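Local coordinates for protein glycoside hydrolase family 31 (Trueperella pyogenes, PDB 5I0F) that probably hydrolyses the cyclic tetrasaccharide cycloalternan, acting as a retaining family 31 glycoside hydrolase that passes through a covalent glycosyl-enzyme intermediate, at residues 334-338 against 387-393; 445-449 against 498-503; 354-359 against 453-458. All coordinates share one frame; numbering follows the deposited sequence.

How the interactions relate
From the N terminus, the loop after barrel strand 326-329 supplies first 334-338 and then 354-359. Interaction 1 closes when the chain, past helix 370-379, runs out of strand 383-388 and the segment 387-393 meets 334-338 beside the bound sugars. Interaction 2 opens only afterwards, in series with it, and joins helix 442-450 to helix 485-506. Interaction 3 ties 354-359 to helix 453-457, so its span crosses those of both others. Gln-388 of interaction 1 meets Tyr-500 of interaction 2, and Leu-503 packs on Arg-453 of interaction 3; interactions 1 and 3 do not touch. Together they bind the long loop, a strand end and three helices of one barrel.

Interaction 1: 334-338 against 387-393; sequences DEEGF and WQIPLQK. With GLC (alpha-D-glucopyranose), chain C; BGC (beta-D-glucopyranose), chain B.
Phe-338 and Trp-387 form an offset edge-to-face pair, the indole edge turned to the phenyl face with the planes at 60°; CZ3 of Trp-387 comes within 3.6 Å of CE1 of Phe-338. Lys-393 CE approaches the phenyl edge, while Ile-389 CG2 touches the ring more loosely. With CG of Trp-387 anti to the backbone N (chi1 -174°), the indole reaches the sugars: one face carries C5 of alpha-glucose, and NE1, hydrogen-bonded to Asp-467 OD2, lies 3.6 Å from C6 of beta-glucose. Two direct hydrogen bonds join the segments. The bent side chain of Gln-388 gives an almost straight bond from NE2 to Phe-338 O (2.9 Å, 174°), in the plane of both amide and carbonyl, and NE2 also donates to Trp-387 O; the two acceptors, in or near the amide plane, fix its rotation. Its OE1 turns to Tyr-500 and Arg-452. Extended Lys-393 ends with NZ 2.9 Å from Glu-335 O. A bridging water joins Glu-336 O to Lys-393 N. Asp-334 OD1 accepts from the backbone N of Glu-336 and of Gly-337, an Asx turn that shapes the loop. The Glu-335 carboxylate grips alpha-glucose with both oxygens, OE1 taking O4 (2.8 Å) and OE2 taking O6 (2.7 Å). Loop and strand end thus build one wall of the glycan pocket at the C-terminal mouth of the TIM barrel.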
loop_
_atom_site.group_PDB
_atom_site.type_symbol
_atom_site.label_atom_id
_atom_site.label_comp_id
_atom_site.label_asym_id
_atom_site.label_seq_id
_atom_site.Cartn_x
_atom_site.Cartn_y
_atom_site.Cartn_z
ATOM N N ASP A 334 8.722 -17.476 -15.921
ATOM C CA ASP A 334 7.814 -18.007 -16.922
ATOM C C ASP A 334 6.433 -17.291 -17.008
ATOM O O ASP A 334 5.630 -17.597 -17.909
ATOM C CB ASP A 334 7.638 -19.531 -16.736
ATOM C CG ASP A 334 7.043 -19.920 -15.369
ATOM O OD1 ASP A 334 6.362 -19.114 -14.706
ATOM O OD2 ASP A 334 7.264 -21.070 -14.959
ATOM N N GLU A 335 6.152 -16.374 -16.078
ATOM C CA GLU A 335 4.898 -15.605 -16.025
ATOM C C GLU A 335 3.651 -16.460 -15.760
ATOM O O GLU A 335 2.520 -16.014 -15.976
ATOM C CB GLU A 335 4.706 -14.747 -17.286
ATOM C CG GLU A 335 5.781 -13.676 -17.469
ATOM C CD GLU A 335 5.728 -12.560 -16.417
ATOM O OE1 GLU A 335 4.629 -12.241 -15.898
ATOM O OE2 GLU A 335 6.809 -11.992 -16.104
ATOM N N GLU A 336 3.874 -17.642 -15.210
ATOM C CA GLU A 336 2.820 -18.566 -14.822
ATOM C C GLU A 336 2.885 -18.884 -13.330
ATOM O O GLU A 336 1.881 -18.772 -12.652
ATOM C CB GLU A 336 2.932 -19.830 -15.639
ATOM C CG GLU A 336 2.680 -19.573 -17.127
ATOM C CD GLU A 336 2.385 -20.827 -17.925
ATOM O OE1 GLU A 336 2.299 -21.936 -17.343
ATOM O OE2 GLU A 336 2.216 -20.700 -19.154
ATOM N N GLY A 337 4.067 -19.285 -12.840
ATOM C CA GLY A 337 4.274 -19.667 -11.442
ATOM C C GLY A 337 5.186 -18.765 -10.613
ATOM O O GLY A 337 5.273 -18.940 -9.393
ATOM N N PHE A 338 5.876 -17.825 -11.262
ATOM C CA PHE A 338 6.806 -16.887 -10.589
ATOM C C PHE A 338 7.822 -17.568 -9.678
ATOM O O PHE A 338 8.193 -17.064 -8.625
ATOM C CB PHE A 338 6.023 -15.756 -9.929
ATOM C CG PHE A 338 5.137 -15.060 -10.905
ATOM C CD1 PHE A 338 5.658 -14.083 -11.739
ATOM C CD2 PHE A 338 3.807 -15.480 -11.095
ATOM C CE1 PHE A 338 4.884 -13.497 -12.725
ATOM C CE2 PHE A 338 3.014 -14.878 -12.082
ATOM C CZ PHE A 338 3.550 -13.887 -12.895
ATOM N N TRP A 387 11.104 -9.985 -8.487
ATOM C CA TRP A 387 9.701 -9.674 -8.212
ATOM C C TRP A 387 8.887 -10.908 -7.851
ATOM O O TRP A 387 9.124 -11.999 -8.380
ATOM C CB TRP A 387 9.114 -9.040 -9.466
ATOM C CG TRP A 387 7.709 -8.499 -9.428
ATOM C CD1 TRP A 387 7.351 -7.213 -9.187
ATOM C CD2 TRP A 387 6.500 -9.199 -9.737
ATOM N NE1 TRP A 387 5.990 -7.072 -9.316
ATOM C CE2 TRP A 387 5.444 -8.271 -9.639
ATOM C CE3 TRP A 387 6.206 -10.516 -10.078
ATOM C CZ2 TRP A 387 4.102 -8.618 -9.859
ATOM C CZ3 TRP A 387 4.889 -10.865 -10.308
ATOM C CH2 TRP A 387 3.848 -9.912 -10.200
ATOM N N GLN A 388 7.944 -10.702 -6.947
ATOM C CA GLN A 388 6.998 -11.707 -6.465
ATOM C C GLN A 388 5.625 -11.102 -6.291
ATOM O O GLN A 388 5.489 -9.866 -6.179
ATOM C CB GLN A 388 7.470 -12.256 -5.123
ATOM C CG GLN A 388 8.736 -13.100 -5.214
ATOM C CD GLN A 388 8.483 -14.457 -5.820
ATOM O OE1 GLN A 388 8.183 -15.402 -5.112
ATOM N NE2 GLN A 388 8.618 -14.569 -7.129
ATOM N N ILE A 389 4.616 -11.987 -6.236
ATOM C CA ILE A 389 3.229 -11.635 -5.968
ATOM C C ILE A 389 2.653 -12.761 -5.050
ATOM O O ILE A 389 2.992 -13.946 -5.264
ATOM C CB ILE A 389 2.440 -11.532 -7.298
ATOM C CG1 ILE A 389 0.999 -11.070 -7.105
ATOM C CG2 ILE A 389 2.396 -12.876 -8.015
ATOM C CD1 ILE A 389 0.878 -9.613 -6.844
ATOM N N PRO A 390 1.820 -12.422 -4.047
ATOM C CA PRO A 390 1.288 -13.484 -3.156
ATOM C C PRO A 390 -0.032 -14.034 -3.706
ATOM O O PRO A 390 -1.081 -13.943 -3.059
ATOM C CB PRO A 390 1.096 -12.750 -1.841
ATOM C CG PRO A 390 0.706 -11.358 -2.245
ATOM C CD PRO A 390 1.304 -11.098 -3.616
ATOM N N LEU A 391 0.050 -14.553 -4.925
ATOM C CA LEU A 391 -1.066 -15.118 -5.675
ATOM C C LEU A 391 -0.559 -16.275 -6.540
ATOM O O LEU A 391 0.597 -16.293 -6.958
ATOM C CB LEU A 391 -1.746 -14.089 -6.575
ATOM C CG LEU A 391 -2.508 -12.950 -5.860
ATOM C CD1 LEU A 391 -2.933 -11.872 -6.844
ATOM C CD2 LEU A 391 -3.722 -13.491 -5.112
ATOM N N GLN A 392 -1.447 -17.225 -6.819
ATOM C CA GLN A 392 -1.110 -18.373 -7.648
ATOM C C GLN A 392 -2.156 -18.394 -8.745
ATOM O O GLN A 392 -3.334 -18.698 -8.467
ATOM C CB GLN A 392 -1.160 -19.659 -6.838
ATOM C CG GLN A 392 -0.800 -20.909 -7.637
ATOM C CD GLN A 392 0.696 -21.079 -7.862
ATOM O OE1 GLN A 392 1.483 -21.046 -6.918
ATOM N NE2 GLN A 392 1.086 -21.304 -9.104
ATOM N N LYS A 393 -1.746 -18.053 -9.961
ATOM C CA LYS A 393 -2.675 -18.026 -11.089
ATOM C C LYS A 393 -3.353 -19.383 -11.271
ATOM O O LYS A 393 -2.764 -20.420 -10.990
ATOM C CB LYS A 393 -1.980 -17.661 -12.391
ATOM C CG LYS A 393 -1.479 -16.233 -12.518
ATOM C CD LYS A 393 -0.723 -16.075 -13.833
ATOM C CE LYS A 393 -0.520 -14.608 -14.203
ATOM N NZ LYS A 393 0.108 -14.420 -15.540
HETATM C C1 GLC C . 3.736 -6.453 -14.176
HETATM C C2 GLC C . 2.454 -7.020 -14.809
HETATM C C3 GLC C . 2.202 -8.456 -14.370
HETATM C C4 GLC C . 3.457 -9.299 -14.574
HETATM C C5 GLC C . 4.631 -8.665 -13.833
HETATM C C6 GLC C . 5.926 -9.456 -13.987
HETATM O O2 GLC C . 1.321 -6.217 -14.456
HETATM O O3 GLC C . 1.096 -9.005 -15.102
HETATM O O4 GLC C . 3.222 -10.630 -14.088
HETATM O O5 GLC C . 4.840 -7.347 -14.348
HETATM O O6 GLC C . 6.342 -9.462 -15.348
HETATM C C2 BGC B . 4.019 -2.708 -8.991
HETATM C C3 BGC B . 4.820 -2.163 -10.188
HETATM C C4 BGC B . 5.273 -3.328 -11.062
HETATM C C5 BGC B . 4.078 -4.195 -11.486
HETATM C C6 BGC B . 4.592 -5.451 -12.179
HETATM C C1 BGC B . 3.502 -4.168 -9.045
HETATM O O2 BGC B . 3.322 -1.772 -8.144
HETATM O O3 BGC B . 5.934 -1.392 -9.728
HETATM O O4 BGC B . 5.964 -2.841 -12.228
HETATM O O5 BGC B . 3.207 -4.580 -10.392
HETATM O O6 BGC B . 3.516 -6.172 -12.786
HETATM O O HOH W 1 0.956 -17.460 -10.311
HETATM O O HOH W 2 -0.025 -20.720 -11.598
HETATM O O HOH W 3 3.757 -19.576 -7.200
HETATM O O HOH W 4 2.956 -17.072 -8.161
#

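Interaction 2: 445-449 against 498-503; sequences RQWWT and RAYGDL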
loop_
_atom_site.group_PDB
_atom_site.type_symbol
_atom_site.label_atom_id
_atom_site.label_comp_id
_atom_site.label_asym_id
_atom_site.label_seq_id
_atom_site.Cartn_x
_atom_site.Cartn_y
_atom_site.Cartn_z
ATOM N N ARG A 445 3.761 -19.967 5.579
ATOM C CA ARG A 445 4.842 -19.124 5.086
ATOM C C ARG A 445 5.996 -19.984 4.554
ATOM O O ARG A 445 6.565 -19.702 3.478
ATOM C CB ARG A 445 5.344 -18.172 6.169
ATOM C CG ARG A 445 4.322 -17.109 6.554
ATOM C CD ARG A 445 4.903 -16.040 7.463
ATOM N NE ARG A 445 5.250 -16.521 8.804
ATOM C CZ ARG A 445 4.435 -16.543 9.864
ATOM N NH1 ARG A 445 4.893 -16.991 11.011
ATOM N NH2 ARG A 445 3.174 -16.144 9.795
ATOM N N GLN A 446 6.322 -21.040 5.291
ATOM C CA GLN A 446 7.382 -21.953 4.868
ATOM C C GLN A 446 7.049 -22.704 3.582
ATOM O O GLN A 446 7.933 -22.826 2.717
ATOM C CB GLN A 446 7.833 -22.885 5.995
ATOM C CG GLN A 446 8.716 -22.071 6.940
ATOM C CD GLN A 446 9.319 -22.829 8.085
ATOM O OE1 GLN A 446 9.226 -24.052 8.166
ATOM N NE2 GLN A 446 9.969 -22.095 8.986
ATOM N N TRP A 447 5.801 -23.152 3.443
ATOM C CA TRP A 447 5.380 -23.868 2.245
ATOM C C TRP A 447 5.547 -22.986 1.007
ATOM O O TRP A 447 6.100 -23.410 0.004
ATOM C CB TRP A 447 3.925 -24.376 2.358
ATOM C CG TRP A 447 3.637 -25.399 1.323
ATOM C CD1 TRP A 447 3.678 -26.755 1.477
ATOM C CD2 TRP A 447 3.308 -25.158 -0.046
ATOM N NE1 TRP A 447 3.382 -27.377 0.285
ATOM C CE2 TRP A 447 3.163 -26.421 -0.668
ATOM C CE3 TRP A 447 3.124 -23.999 -0.811
ATOM C CZ2 TRP A 447 2.834 -26.557 -2.002
ATOM C CZ3 TRP A 447 2.816 -24.133 -2.147
ATOM C CH2 TRP A 447 2.680 -25.409 -2.736
ATOM N N TRP A 448 5.038 -21.767 1.079
ATOM C CA TRP A 448 5.111 -20.841 -0.033
ATOM C C TRP A 448 6.554 -20.471 -0.383
ATOM O O TRP A 448 6.940 -20.517 -1.559
ATOM C CB TRP A 448 4.326 -19.568 0.320
ATOM C CG TRP A 448 4.241 -18.588 -0.810
ATOM C CD1 TRP A 448 4.898 -17.394 -0.915
ATOM C CD2 TRP A 448 3.457 -18.718 -1.999
ATOM N NE1 TRP A 448 4.560 -16.771 -2.086
ATOM C CE2 TRP A 448 3.668 -17.555 -2.765
ATOM C CE3 TRP A 448 2.586 -19.694 -2.483
ATOM C CZ2 TRP A 448 3.053 -17.345 -3.988
ATOM C CZ3 TRP A 448 1.979 -19.498 -3.718
ATOM C CH2 TRP A 448 2.200 -18.309 -4.445
ATOM N N THR A 449 7.356 -20.132 0.623
ATOM C CA THR A 449 8.720 -19.669 0.365
ATOM C C THR A 449 9.697 -20.810 0.013
ATOM O O THR A 449 10.696 -20.574 -0.644
ATOM C CB THR A 449 9.279 -18.852 1.543
ATOM O OG1 THR A 449 9.183 -19.621 2.744
ATOM C CG2 THR A 449 8.502 -17.543 1.691
ATOM N N ARG A 498 7.007 -10.529 5.989
ATOM C CA ARG A 498 7.648 -11.416 6.961
ATOM C C ARG A 498 8.087 -12.758 6.367
ATOM O O ARG A 498 9.190 -13.224 6.632
ATOM C CB ARG A 498 6.716 -11.676 8.136
ATOM C CG ARG A 498 7.282 -12.617 9.182
ATOM C CD ARG A 498 6.337 -12.834 10.340
ATOM N NE ARG A 498 6.968 -13.699 11.348
ATOM C CZ ARG A 498 6.373 -14.160 12.439
ATOM N NH1 ARG A 498 5.115 -13.855 12.707
ATOM N NH2 ARG A 498 7.054 -14.940 13.270
ATOM N N ALA A 499 7.212 -13.394 5.589
ATOM C CA ALA A 499 7.517 -14.723 4.997
ATOM C C ALA A 499 8.814 -14.682 4.203
ATOM O O ALA A 499 9.660 -15.549 4.362
ATOM C CB ALA A 499 6.384 -15.168 4.087
ATOM N N TYR A 500 8.973 -13.655 3.358
ATOM C CA TYR A 500 10.158 -13.570 2.500
ATOM C C TYR A 500 11.399 -13.088 3.273
ATOM O O TYR A 500 12.520 -13.558 3.009
ATOM C CB TYR A 500 9.885 -12.712 1.274
ATOM C CG TYR A 500 9.063 -13.402 0.210
ATOM C CD1 TYR A 500 7.655 -13.424 0.262
ATOM C CD2 TYR A 500 9.682 -14.032 -0.857
ATOM C CE1 TYR A 500 6.911 -14.044 -0.738
ATOM C CE2 TYR A 500 8.947 -14.639 -1.866
ATOM C CZ TYR A 500 7.567 -14.650 -1.804
ATOM O OH TYR A 500 6.871 -15.230 -2.848
ATOM N N GLY A 501 11.204 -12.183 4.235
ATOM C CA GLY A 501 12.280 -11.809 5.161
ATOM C C GLY A 501 12.858 -13.023 5.880
ATOM O O GLY A 501 14.076 -13.190 5.947
ATOM N N ASP A 502 11.978 -13.901 6.375
ATOM C CA ASP A 502 12.401 -15.137 7.048
ATOM C C ASP A 502 13.146 -16.101 6.106
ATOM O O ASP A 502 14.111 -16.756 6.532
ATOM C CB ASP A 502 11.205 -15.846 7.702
ATOM C CG ASP A 502 10.672 -15.103 8.912
ATOM O OD1 ASP A 502 11.351 -14.174 9.401
ATOM O OD2 ASP A 502 9.553 -15.432 9.385
ATOM N N LEU A 503 12.701 -16.216 4.846
ATOM C CA LEU A 503 13.436 -17.012 3.851
ATOM C C LEU A 503 14.870 -16.524 3.719
ATOM O O LEU A 503 15.809 -17.303 3.820
ATOM C CB LEU A 503 12.727 -17.005 2.483
ATOM C CG LEU A 503 13.487 -17.675 1.337
ATOM C CD1 LEU A 503 13.726 -19.148 1.663
ATOM C CD2 LEU A 503 12.765 -17.478 0.009
HETATM O O HOH W 5 8.026 -17.274 8.205
HETATM O O HOH W 6 9.043 -18.026 5.508
#
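The carbonyl oxygen of Arg-445 is gripped twice by Thr-449, by the hydroxyl OG1 at 2.7 Å and by the backbone N at 3.0 Å, from opposite faces of the carbonyl plane. This turns CG2 of Thr-449 toward helix 485-506. The axes of 445-449, on helix 442-450, and 498-503 pass 9.4 Å apart at -68°: a helix-helix packing on the outside of the TIM barrel. OG1 of Thr-449 lies between the backbone N and the carbonyl carbon (chi1 55°), where it can reach back one helical turn. Its CG2 then sits 3.5 Å from Ala-499 O and over the centre of one face of the Tyr-500 ring, while Leu-503 meets CB and O of the same threonine. Ala-499 CB fits against the aliphatic part of Arg-445, meeting CB, CG and CD alike. A water links Thr-449 OG1 to Ala-499 O. Trp-448 donates from NE1 to Tyr-500 OH at 2.9 Å, a bent bond (131°) with the oxygen tilted out of the indole plane; the rings meet rim to rim, and the phenol oxygen is also hydrogen-bonded to Gln-388 OE1. At the other end of the contact the guanidinium groups of Arg-445 and Arg-498 stack nearly parallel. Nearby carboxylates probably offset the like charges: Glu-442 pairs with Arg-445 NH1, whose NH2 donates to Leu-439 O, and a water joins Arg-445 NE to OD2 of Asp-502, itself salt-bridged to Arg-505 through OD1. In this stack NH1 of Arg-445 lies above the centre of the Arg-498 guanidinium, 3.5 Å from its CZ.

Interaction 3: 354-359 against 453-458; sequences HRGPDF and RYLVED
Unusually, a single carboxylate oxygen, OD2 of Asp-458, binds both a backbone amide and the arginine beside it in sequence. Gly-356 N donates to it at 2.8 Å (164°), on the anti side of the carboxylate, whereas the bonds from NE and NH2 of Arg-355 to this oxygen are weak and bent. The stronger bond from NH2 goes to OD1 of Asp-458 at 3.1 Å, in the guanidinium plane but from above the carboxylate plane. NH2 reaches Glu-457 OE1 as well, 3.2 Å away on the anti side of the Glu-457 carboxylate. Bends at chi2 and chi3 (-50° and -52°) fold the Arg-355 side chain back to the helix although its CB sets out away from it, bringing one guanidinium face over Tyr-454 CA. Arg-453 runs beside Arg-355 and extends the network: its NH1 donates to Glu-457 OE2 in a salt bridge, and its NE pairs with Glu-450. Next to these charges, Tyr-454 packs along the loop backbone, CB lying 3.5 Å from His-354 O. One face of its ring receives CE2 of Phe-359, 3.5 Å from Tyr-454 CZ, and its hydroxyl bonds Thr-339 O. A water bridges His-354 O and Tyr-454 N. Within the loop, Asp-358 OD2 accepts from His-354 ND1 and Arg-355 N from opposite faces of its plane, fixing the turn that presents Gly-356; His-354 NE2 is hydrogen-bonded to Glu-401 OE2. Asp-458 is thus shared by Arg-355 and Gly-356 N, Glu-457 by Arg-355 and Arg-453, so both acids probably remain ionised.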
loop_
_atom_site.group_PDB
_atom_site.type_symbol
_atom_site.label_atom_id
_atom_site.label_comp_id
_atom_site.label_asym_id
_atom_site.label_seq_id
_atom_site.Cartn_x
_atom_site.Cartn_y
_atom_site.Cartn_z
ATOM N N HIS A 354 11.691 -27.051 -6.360
ATOM C CA HIS A 354 12.868 -27.329 -7.187
ATOM C C HIS A 354 14.176 -26.931 -6.514
ATOM O O HIS A 354 14.188 -26.089 -5.634
ATOM C CB HIS A 354 12.786 -26.569 -8.523
ATOM C CG HIS A 354 11.784 -27.140 -9.467
ATOM N ND1 HIS A 354 12.009 -28.296 -10.186
ATOM C CD2 HIS A 354 10.535 -26.733 -9.786
ATOM C CE1 HIS A 354 10.948 -28.566 -10.920
ATOM N NE2 HIS A 354 10.034 -27.641 -10.682
ATOM N N ARG A 355 15.268 -27.554 -6.949
ATOM C CA ARG A 355 16.635 -27.096 -6.653
ATOM C C ARG A 355 17.317 -26.620 -7.914
ATOM O O ARG A 355 16.919 -26.984 -9.030
ATOM C CB ARG A 355 17.466 -28.238 -6.044
ATOM C CG ARG A 355 16.957 -28.796 -4.714
ATOM C CD ARG A 355 16.646 -27.738 -3.660
ATOM N NE ARG A 355 17.741 -26.781 -3.418
ATOM C CZ ARG A 355 17.772 -25.893 -2.417
ATOM N NH1 ARG A 355 16.786 -25.818 -1.524
ATOM N NH2 ARG A 355 18.820 -25.089 -2.283
ATOM N N GLY A 356 18.360 -25.809 -7.733
ATOM C CA GLY A 356 19.140 -25.243 -8.837
ATOM C C GLY A 356 19.536 -26.219 -9.926
ATOM O O GLY A 356 19.328 -25.946 -11.099
ATOM N N PRO A 357 20.091 -27.375 -9.542
ATOM C CA PRO A 357 20.464 -28.420 -10.518
ATOM C C PRO A 357 19.313 -29.040 -11.323
ATOM O O PRO A 357 19.588 -29.754 -12.284
ATOM C CB PRO A 357 21.126 -29.503 -9.639
ATOM C CG PRO A 357 21.611 -28.773 -8.441
ATOM C CD PRO A 357 20.589 -27.694 -8.193
ATOM N N ASP A 358 18.051 -28.800 -10.962
ATOM C CA ASP A 358 16.930 -29.246 -11.800
ATOM C C ASP A 358 16.869 -28.578 -13.172
ATOM O O ASP A 358 16.189 -29.068 -14.056
ATOM C CB ASP A 358 15.572 -28.978 -11.139
ATOM C CG ASP A 358 15.366 -29.743 -9.849
ATOM O OD1 ASP A 358 16.123 -30.690 -9.535
ATOM O OD2 ASP A 358 14.389 -29.390 -9.151
ATOM N N PHE A 359 17.509 -27.430 -13.333
ATOM C CA PHE A 359 17.269 -26.597 -14.489
ATOM C C PHE A 359 18.414 -26.591 -15.481
ATOM O O PHE A 359 19.572 -26.517 -15.096
ATOM C CB PHE A 359 16.973 -25.173 -14.061
ATOM C CG PHE A 359 15.787 -25.061 -13.161
ATOM C CD1 PHE A 359 14.495 -25.239 -13.662
ATOM C CD2 PHE A 359 15.953 -24.839 -11.791
ATOM C CE1 PHE A 359 13.386 -25.158 -12.832
ATOM C CE2 PHE A 359 14.847 -24.749 -10.953
ATOM C CZ PHE A 359 13.560 -24.924 -11.474
ATOM N N ARG A 453 13.194 -21.120 -2.443
ATOM C CA ARG A 453 14.430 -21.174 -1.668
ATOM C C ARG A 453 15.654 -21.300 -2.565
ATOM O O ARG A 453 16.676 -20.651 -2.315
ATOM C CB ARG A 453 14.390 -22.325 -0.638
ATOM C CG ARG A 453 15.680 -22.500 0.175
ATOM C CD ARG A 453 15.524 -23.560 1.262
ATOM N NE ARG A 453 14.622 -23.081 2.298
ATOM C CZ ARG A 453 14.937 -22.215 3.254
ATOM N NH1 ARG A 453 16.159 -21.696 3.347
ATOM N NH2 ARG A 453 14.005 -21.837 4.119
ATOM N N TYR A 454 15.546 -22.104 -3.617
ATOM C CA TYR A 454 16.692 -22.299 -4.556
ATOM C C TYR A 454 17.173 -20.995 -5.216
ATOM O O TYR A 454 18.355 -20.875 -5.540
ATOM C CB TYR A 454 16.395 -23.347 -5.623
ATOM C CG TYR A 454 15.692 -22.803 -6.840
ATOM C CD1 TYR A 454 14.302 -22.678 -6.879
ATOM C CD2 TYR A 454 16.415 -22.399 -7.959
ATOM C CE1 TYR A 454 13.670 -22.182 -7.999
ATOM C CE2 TYR A 454 15.787 -21.888 -9.071
ATOM C CZ TYR A 454 14.415 -21.777 -9.083
ATOM O OH TYR A 454 13.809 -21.275 -10.207
ATOM N N LEU A 455 16.273 -20.030 -5.396
ATOM C CA LEU A 455 16.647 -18.713 -5.950
ATOM C C LEU A 455 17.688 -18.030 -5.075
ATOM O O LEU A 455 18.607 -17.403 -5.583
ATOM C CB LEU A 455 15.428 -17.784 -6.069
ATOM C CG LEU A 455 14.341 -18.275 -7.015
ATOM C CD1 LEU A 455 13.107 -17.402 -6.831
ATOM C CD2 LEU A 455 14.840 -18.279 -8.468
ATOM N N VAL A 456 17.515 -18.152 -3.760
ATOM C CA VAL A 456 18.412 -17.556 -2.790
ATOM C C VAL A 456 19.626 -18.477 -2.555
ATOM O O VAL A 456 20.757 -18.013 -2.608
ATOM C CB VAL A 456 17.698 -17.238 -1.468
ATOM C CG1 VAL A 456 18.640 -16.545 -0.523
ATOM C CG2 VAL A 456 16.503 -16.305 -1.702
ATOM N N GLU A 457 19.396 -19.761 -2.303
ATOM C CA GLU A 457 20.484 -20.662 -1.893
ATOM C C GLU A 457 21.382 -21.098 -3.040
ATOM O O GLU A 457 22.583 -21.227 -2.832
ATOM C CB GLU A 457 19.947 -21.885 -1.138
ATOM C CG GLU A 457 19.345 -21.503 0.196
ATOM C CD GLU A 457 19.016 -22.682 1.081
ATOM O OE1 GLU A 457 19.047 -23.860 0.617
ATOM O OE2 GLU A 457 18.704 -22.414 2.249
ATOM N N ASP A 458 20.804 -21.330 -4.224
ATOM C CA ASP A 458 21.535 -21.837 -5.383
ATOM C C ASP A 458 21.905 -20.698 -6.343
ATOM O O ASP A 458 23.064 -20.586 -6.705
ATOM C CB ASP A 458 20.764 -22.984 -6.079
ATOM C CG ASP A 458 20.443 -24.145 -5.124
ATOM O OD1 ASP A 458 21.172 -24.268 -4.112
ATOM O OD2 ASP A 458 19.483 -24.941 -5.347
HETATM O O HOH W 7 13.477 -24.215 -3.727
#